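Local coordinates for 3-dehydroquinate dehydratase (Enterococcus faecalis, PDB 4PH6), which catalyses the cis-dehydration of 3-dehydroquinate to 3-dehydroshikimate through an imine intermediate on a lysine, the third step of the chorismate pathway, at residues Ala94-Glu97 against Glu98-Phe101. Sequence-based numbering, arbitrary orientation.
Sequences AFSE and ENYF
The start of helix 97-110 is closed by a serine N-cap: Ser-96 faces Asn-99, three residues on. The hydroxyl OG of Ser-96 accepts the backbone N-H of Asn-99 at 3.0 Å, along a fairly straight path (N-H...O 157°). A chi1 of 67° sets OG between the serine's own N and carbonyl carbon, from where it reaches over the first turn to an amide whose partner four residues back, Phe-95, precedes the helix. The main-chain ladder starts at the same residue, with Tyr-100 N bonded to Ser-96 O at 2.9 Å and Phe-101 N to Glu-97 O at 2.9 Å.

The side chain of Asn-99 returns toward the cap but does not close a capping box. Instead, one water accepts from the backbone N of Ser-96 and, over an unusually short leg whose length is doubtful, from Asn-99 ND2; a second water links Ser-96 OG to Glu-98 OE1, weakly on the glutamate side.

Just before the cap, the Phe-95 ring receives Asn-99 CB over one face in a CH-pi contact, 3.7 Å from the centroid and offset toward the rim, while CE2 lies 3.4 Å from Asn-99 O. Phe-84 stacks with this ring, which Phe-61 also touches. Phe-95 CD2 also lies 4.4 Å from Tyr-100 CB. At the first helical residue, Glu-97 lays its extended chain beside Phe-101, one turn on: CG meets the ring edge in plane, 3.6 Å from CE2, and the carboxylate stands almost perpendicular to the ring (89°). The Phe-101 ring packs on helix 124-136, whereas the side chain of Tyr-100 lies about 6 Å from that of Arg-85, predicted to bind 3-dehydroquinate. A serine N-cap with a loose hydrophobic-staple pair, Phe-95 and Tyr-100, starts the helix after strand 80-83 in the (beta/alpha)8 barrel.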
ATOM      1  N   ALA A  94      -1.522  -3.313 -34.178  1.00 27.45           N
ATOM      2  CA  ALA A  94      -2.549  -2.598 -34.918  1.00 27.01           C
ATOM      3  C   ALA A  94      -3.656  -3.569 -35.355  1.00 27.76           C
ATOM      4  O   ALA A  94      -3.395  -4.720 -35.701  1.00 23.67           O
ATOM      5  CB  ALA A  94      -1.937  -1.895 -36.119  1.00 24.59           C
ATOM      6  N   PHE A  95      -4.892  -3.095 -35.345  1.00 24.03           N
ATOM      7  CA  PHE A  95      -6.042  -3.940 -35.628  1.00 23.97           C
ATOM      8  C   PHE A  95      -7.186  -2.997 -35.938  1.00 24.43           C
ATOM      9  O   PHE A  95      -7.449  -2.070 -35.168  1.00 24.59           O
ATOM     10  CB  PHE A  95      -6.365  -4.838 -34.424  1.00 23.69           C
ATOM     11  CG  PHE A  95      -6.868  -6.226 -34.775  1.00 23.60           C
ATOM     12  CD1 PHE A  95      -6.181  -7.030 -35.674  1.00 23.50           C
ATOM     13  CD2 PHE A  95      -7.991  -6.751 -34.146  1.00 23.71           C
ATOM     14  CE1 PHE A  95      -6.627  -8.314 -35.968  1.00 23.53           C
ATOM     15  CE2 PHE A  95      -8.436  -8.031 -34.430  1.00 23.78           C
ATOM     16  CZ  PHE A  95      -7.750  -8.814 -35.342  1.00 24.91           C
ATOM     17  N   SER A  96      -7.841  -3.208 -37.076  1.00 24.88           N
ATOM     18  CA  SER A  96      -9.014  -2.427 -37.436  1.00 25.44           C
ATOM     19  C   SER A  96     -10.126  -2.631 -36.415  1.00 26.45           C
ATOM     20  O   SER A  96     -10.232  -3.705 -35.819  1.00 25.10           O
ATOM     21  CB  SER A  96      -9.511  -2.821 -38.823  1.00 32.02           C
ATOM     22  OG  SER A  96     -10.008  -4.152 -38.822  1.00 27.00           O
ATOM     23  N   GLU A  97     -10.950  -1.606 -36.215  1.00 25.98           N
ATOM     24  CA  GLU A  97     -12.170  -1.752 -35.426  1.00 26.25           C
ATOM     25  C   GLU A  97     -13.018  -2.940 -35.919  1.00 27.60           C
ATOM     26  O   GLU A  97     -13.523  -3.719 -35.111  1.00 26.44           O
ATOM     27  CB  GLU A  97     -12.994  -0.459 -35.464  1.00 29.86           C
ATOM     28  CG  GLU A  97     -14.439  -0.620 -34.993  1.00 33.36           C
ATOM     29  CD  GLU A  97     -15.265   0.648 -35.156  1.00 35.08           C
ATOM     30  OE1 GLU A  97     -16.362   0.577 -35.757  1.00 35.72           O
ATOM     31  OE2 GLU A  97     -14.821   1.713 -34.674  1.00 34.34           O
ATOM     32  N   GLU A  98     -13.155  -3.079 -37.238  1.00 27.03           N
ATOM     33  CA  GLU A  98     -13.965  -4.152 -37.828  1.00 27.55           C
ATOM     34  C   GLU A  98     -13.448  -5.533 -37.429  1.00 26.88           C
ATOM     35  O   GLU A  98     -14.231  -6.409 -37.065  1.00 27.16           O
ATOM     36  CB  GLU A  98     -13.999  -4.024 -39.358  1.00 33.25           C
ATOM     37  CG  GLU A  98     -14.733  -5.146 -40.099  1.00 38.12           C
ATOM     38  CD  GLU A  98     -14.462  -5.111 -41.601  1.00 42.09           C
ATOM     39  OE1 GLU A  98     -13.470  -4.456 -41.994  1.00 44.45           O
ATOM     40  OE2 GLU A  98     -15.226  -5.723 -42.386  1.00 41.39           O
ATOM     41  N   ASN A  99     -12.129  -5.717 -37.490  1.00 26.14           N
ATOM     42  CA  ASN A  99     -11.507  -6.962 -37.048  1.00 25.56           C
ATOM     43  C   ASN A  99     -11.629  -7.151 -35.535  1.00 27.48           C
ATOM     44  O   ASN A  99     -11.764  -8.271 -35.046  1.00 26.79           O
ATOM     45  CB  ASN A  99     -10.036  -7.012 -37.463  1.00 25.02           C
ATOM     46  CG  ASN A  99      -9.855  -7.442 -38.912  1.00 25.42           C
ATOM     47  OD1 ASN A  99     -10.683  -8.163 -39.457  1.00 25.99           O
ATOM     48  ND2 ASN A  99      -8.769  -7.000 -39.537  1.00 25.27           N
ATOM     49  N   TYR A 100     -11.588  -6.049 -34.799  1.00 12.20           N
ATOM     50  CA  TYR A 100     -11.756  -6.106 -33.367  1.00 10.95           C
ATOM     51  C   TYR A 100     -13.122  -6.710 -33.036  1.00 11.54           C
ATOM     52  O   TYR A 100     -13.212  -7.709 -32.315  1.00 10.30           O
ATOM     53  CB  TYR A 100     -11.602  -4.715 -32.753  1.00 10.21           C
ATOM     54  CG  TYR A 100     -11.828  -4.663 -31.260  1.00 10.73           C
ATOM     55  CD1 TYR A 100     -10.831  -5.046 -30.373  1.00  8.96           C
ATOM     56  CD2 TYR A 100     -13.032  -4.206 -30.733  1.00  9.56           C
ATOM     57  CE1 TYR A 100     -11.035  -4.993 -28.993  1.00  8.66           C
ATOM     58  CE2 TYR A 100     -13.240  -4.146 -29.362  1.00  7.74           C
ATOM     59  CZ  TYR A 100     -12.236  -4.537 -28.498  1.00  9.63           C
ATOM     60  OH  TYR A 100     -12.441  -4.478 -27.133  1.00  6.75           O
ATOM     61  N   PHE A 101     -14.183  -6.137 -33.591  1.00 10.97           N
ATOM     62  CA  PHE A 101     -15.524  -6.625 -33.280  1.00 21.95           C
ATOM     63  C   PHE A 101     -15.856  -7.964 -33.945  1.00 16.12           C
ATOM     64  O   PHE A 101     -16.601  -8.766 -33.377  1.00 16.79           O
ATOM     65  CB  PHE A 101     -16.564  -5.568 -33.654  1.00 11.09           C
ATOM     66  CG  PHE A 101     -16.590  -4.416 -32.703  1.00 15.31           C
ATOM     67  CD1 PHE A 101     -17.170  -4.551 -31.459  1.00  9.30           C
ATOM     68  CD2 PHE A 101     -16.009  -3.204 -33.038  1.00 14.50           C
ATOM     69  CE1 PHE A 101     -17.196  -3.500 -30.579  1.00  8.63           C
ATOM     70  CE2 PHE A 101     -16.034  -2.155 -32.165  1.00  9.46           C
ATOM     71  CZ  PHE A 101     -16.629  -2.298 -30.931  1.00 11.49           C
TER
HETATM   72  O   HOH W   1      -6.997  -5.296 -38.963  1.00 23.85           O
HETATM   73  O   HOH W   2     -10.130  -4.301 -41.808  1.00 29.09           O